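Local structure of polysaccharide biosynthesis protein CapD (Bacillus thuringiensis HD-771, 6BWC) at residues V233-L236 and N237-S240. The protein is a short-chain dehydrogenase/reductase-family enzyme that binds NADP and UDP-N-acetylglucosamine and probably dehydrates this sugar nucleotide in making CMP-pseudaminic acid. The protein carries 2 engineered substitutions. Residues are numbered along the deposited sequence; the frame is centred on the assembly and turned at random.
With UD1 (uridine-diphosphate-N-acetylglucosamine), chain O.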
ATOM      1  N   VAL C 233      27.334  20.388  30.981  1.00 19.13           N
ATOM      2  CA  VAL C 233      27.641  21.081  29.719  1.00 18.05           C
ATOM      3  C   VAL C 233      29.084  20.858  29.333  1.00 17.87           C
ATOM      4  O   VAL C 233      29.961  20.800  30.187  1.00 16.64           O
ATOM      5  CB  VAL C 233      27.332  22.583  29.817  1.00 17.60           C
ATOM      6  CG1 VAL C 233      28.086  23.418  28.788  1.00 17.44           C
ATOM      7  CG2 VAL C 233      25.843  22.781  29.659  1.00 17.96           C
ATOM      8  N   ILE C 234      29.313  20.710  28.031  1.00 18.52           N
ATOM      9  CA  ILE C 234      30.655  20.578  27.518  1.00 19.22           C
ATOM     10  C   ILE C 234      30.882  21.556  26.393  1.00 21.46           C
ATOM     11  O   ILE C 234      30.039  21.710  25.508  1.00 20.97           O
ATOM     12  CB  ILE C 234      30.943  19.148  27.114  1.00 18.34           C
ATOM     13  CG1 ILE C 234      31.123  18.355  28.416  1.00 18.75           C
ATOM     14  CG2 ILE C 234      32.172  19.068  26.213  1.00 17.80           C
ATOM     15  CD1 ILE C 234      31.259  16.864  28.239  1.00 19.32           C
ATOM     16  N   SER C 235      32.028  22.238  26.486  1.00 24.16           N
ATOM     17  CA  SER C 235      32.520  23.100  25.435  1.00 25.75           C
ATOM     18  C   SER C 235      33.214  22.218  24.417  1.00 26.32           C
ATOM     19  O   SER C 235      33.876  21.237  24.769  1.00 25.92           O
ATOM     20  CB  SER C 235      33.490  24.143  25.984  1.00 27.22           C
ATOM     21  OG  SER C 235      34.427  24.542  24.987  1.00 29.26           O
ATOM     22  N   LEU C 236      33.050  22.567  23.150  1.00 27.39           N
ATOM     23  CA  LEU C 236      33.693  21.833  22.076  1.00 27.57           C
ATOM     24  C   LEU C 236      35.132  22.285  21.946  1.00 27.61           C
ATOM     25  O   LEU C 236      35.953  21.555  21.394  1.00 27.65           O
ATOM     26  CB  LEU C 236      32.947  22.050  20.755  1.00 28.26           C
ATOM     27  CG  LEU C 236      33.472  21.305  19.525  1.00 28.06           C
ATOM     28  CD1 LEU C 236      33.577  19.810  19.801  1.00 27.93           C
ATOM     29  CD2 LEU C 236      32.572  21.579  18.342  1.00 28.38           C
ATOM     30  N   ASN C 237      35.427  23.496  22.437  1.00 28.21           N
ATOM     31  CA  ASN C 237      36.796  24.033  22.467  1.00 27.85           C
ATOM     32  C   ASN C 237      37.639  23.122  23.354  1.00 25.90           C
ATOM     33  O   ASN C 237      38.640  22.565  22.914  1.00 23.28           O
ATOM     34  CB  ASN C 237      36.815  25.505  22.979  1.00 29.18           C
ATOM     35  CG  ASN C 237      37.883  26.378  22.283  1.00 31.22           C
ATOM     36  OD1 ASN C 237      38.967  25.910  21.880  1.00 31.96           O
ATOM     37  ND2 ASN C 237      37.575  27.664  22.145  1.00 31.09           N
ATOM     38  N   ASP C 238      37.182  22.939  24.591  1.00 26.36           N
ATOM     39  CA  ASP C 238      37.846  22.056  25.561  1.00 26.26           C
ATOM     40  C   ASP C 238      37.947  20.662  24.944  1.00 26.63           C
ATOM     41  O   ASP C 238      39.025  20.042  24.975  1.00 26.77           O
ATOM     42  CB  ASP C 238      37.111  21.992  26.930  1.00 26.01           C
ATOM     43  CG  ASP C 238      36.839  23.388  27.561  1.00 26.10           C
ATOM     44  OD1 ASP C 238      35.922  23.464  28.419  1.00 24.71           O
ATOM     45  OD2 ASP C 238      37.513  24.386  27.191  1.00 24.64           O
ATOM     46  N   LEU C 239      36.848  20.191  24.346  1.00 26.78           N
ATOM     47  CA  LEU C 239      36.804  18.837  23.785  1.00 28.17           C
ATOM     48  C   LEU C 239      37.860  18.578  22.708  1.00 27.71           C
ATOM     49  O   LEU C 239      38.537  17.534  22.731  1.00 26.98           O
ATOM     50  CB  LEU C 239      35.422  18.510  23.217  1.00 30.10           C
ATOM     51  CG  LEU C 239      35.259  17.142  22.504  1.00 31.63           C
ATOM     52  CD1 LEU C 239      35.775  15.964  23.327  1.00 32.94           C
ATOM     53  CD2 LEU C 239      33.797  16.911  22.159  1.00 31.95           C
ATOM     54  N   SER C 240      37.982  19.509  21.765  1.00 26.51           N
ATOM     55  CA  SER C 240      38.917  19.334  20.669  1.00 26.30           C
ATOM     56  C   SER C 240      40.330  19.314  21.228  1.00 26.79           C
ATOM     57  O   SER C 240      41.103  18.418  20.891  1.00 27.45           O
ATOM     58  CB  SER C 240      38.745  20.405  19.597  1.00 26.14           C
ATOM     59  OG  SER C 240      38.748  21.691  20.166  1.00 26.73           O
TER
HETATM   60  C1' UD1 O 401      24.165  13.887  18.939  1.00 12.53           C
HETATM   61  C2' UD1 O 401      23.184  12.867  18.388  1.00 12.80           C
HETATM   62  C3' UD1 O 401      21.799  13.476  18.175  1.00 12.91           C
HETATM   63  C4' UD1 O 401      21.316  14.242  19.404  1.00 12.57           C
HETATM   64  C5' UD1 O 401      22.428  15.083  20.062  1.00 12.55           C
HETATM   65  C6' UD1 O 401      21.985  15.529  21.461  1.00 12.45           C
HETATM   66  C7' UD1 O 401      24.556  11.322  17.050  1.00 13.80           C
HETATM   67  C8' UD1 O 401      25.142  11.063  15.677  1.00 14.08           C
HETATM   68  N2' UD1 O 401      23.669  12.319  17.135  1.00 13.01           N
HETATM   69  O1' UD1 O 401      24.250  14.997  18.059  1.00 13.55           O
HETATM   70  O3' UD1 O 401      20.879  12.420  17.831  1.00 13.17           O
HETATM   71  O4' UD1 O 401      20.235  15.093  19.068  1.00 12.23           O
HETATM   72  O5' UD1 O 401      23.677  14.367  20.159  1.00 12.14           O
HETATM   73  O6' UD1 O 401      22.429  16.857  21.757  1.00 12.54           O
HETATM   74  O7' UD1 O 401      24.942  10.669  18.018  1.00 14.37           O
HETATM   75  N1  UD1 O 401      31.649  18.133  15.231  1.00 20.15           N
HETATM   76  C2  UD1 O 401      32.922  18.537  14.728  1.00 19.84           C
HETATM   77  N3  UD1 O 401      33.463  17.884  13.686  1.00 19.85           N
HETATM   78  C4  UD1 O 401      32.833  16.849  13.095  1.00 19.12           C
HETATM   79  C5  UD1 O 401      31.615  16.419  13.559  1.00 19.04           C
HETATM   80  C6  UD1 O 401      31.043  17.065  14.644  1.00 19.69           C
HETATM   81  O2  UD1 O 401      33.544  19.497  15.218  1.00 19.54           O
HETATM   82  O4  UD1 O 401      33.341  16.244  12.138  1.00 18.47           O
HETATM   83  C1B UD1 O 401      31.008  18.840  16.360  1.00 19.04           C
HETATM   84  C2B UD1 O 401      29.534  19.200  16.160  1.00 19.02           C
HETATM   85  O2' UD1 O 401      29.366  20.455  15.515  1.00 19.34           O
HETATM   86  C3B UD1 O 401      28.950  19.153  17.558  1.00 18.75           C
HETATM   87  C4B UD1 O 401      29.815  18.110  18.233  1.00 18.45           C
HETATM   88  O4B UD1 O 401      31.014  17.978  17.471  1.00 18.82           O
HETATM   89  O3B UD1 O 401      29.071  20.370  18.303  1.00 18.94           O
HETATM   90  C5B UD1 O 401      29.144  16.751  18.345  1.00 17.70           C
HETATM   91  O5B UD1 O 401      28.834  16.142  17.081  1.00 16.47           O
HETATM   92  PA  UD1 O 401      28.215  14.663  17.180  1.00 16.16           P
HETATM   93  O1A UD1 O 401      28.195  13.946  15.852  1.00 16.47           O
HETATM   94  O2A UD1 O 401      28.803  13.896  18.368  1.00 16.67           O
HETATM   95  O3A UD1 O 401      26.735  14.835  17.804  1.00 15.22           O
HETATM   96  PB  UD1 O 401      25.552  15.937  17.718  1.00 14.70           P
HETATM   97  O1B UD1 O 401      25.347  16.360  16.279  1.00 14.67           O
HETATM   98  O2B UD1 O 401      25.639  17.049  18.757  1.00 14.28           O
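The carboxylate of Asp-238 turns one face to Ser-235: OG lies almost straight above Asp-238 CG at 3.7 Å, and CB above OD1 at 3.5 Å. This is van der Waals contact rather than bonding: OD1 is 4.5 Å from Ser-235 N, so no capping box closes. An acid still suits this first turn, where its negative charge probably interacts favourably with the positive end of the helix dipole. Ser-235 is the N-cap, its short hydroxyl able to reach forward to first-turn amides that have no helical carbonyl before them. OG stands roughly anti to its own N (chi1 152°). It accepts a nearly straight bond from Asp-238 N at 3.2 Å. A second, from Asn-237 N at 2.9 Å, is weak and bent. The carbonyls of Ser-235 and Leu-236 then accept from Leu-239 N and Ser-240 N, the first i to i+4 bonds of the helix. Across the turn, Leu-236 CD1 meets Leu-239 CD2 at 3.7 Å; leucine suits both buried places. Leu-236 lays an apolar patch beside the ribose of UDP-N-acetylglucosamine, mainly through CD2, 3.7 Å from O3B. The turn thus joins strand 233-235, which pairs with strand 201-205, to helix 236-251. Leu-239 offers apolar branches to Val-179 and Ile-180 of helix 179-190 and to Ile-331 of helix 324-333, which also meets Asp-238 through Lys-324 and Leu-327.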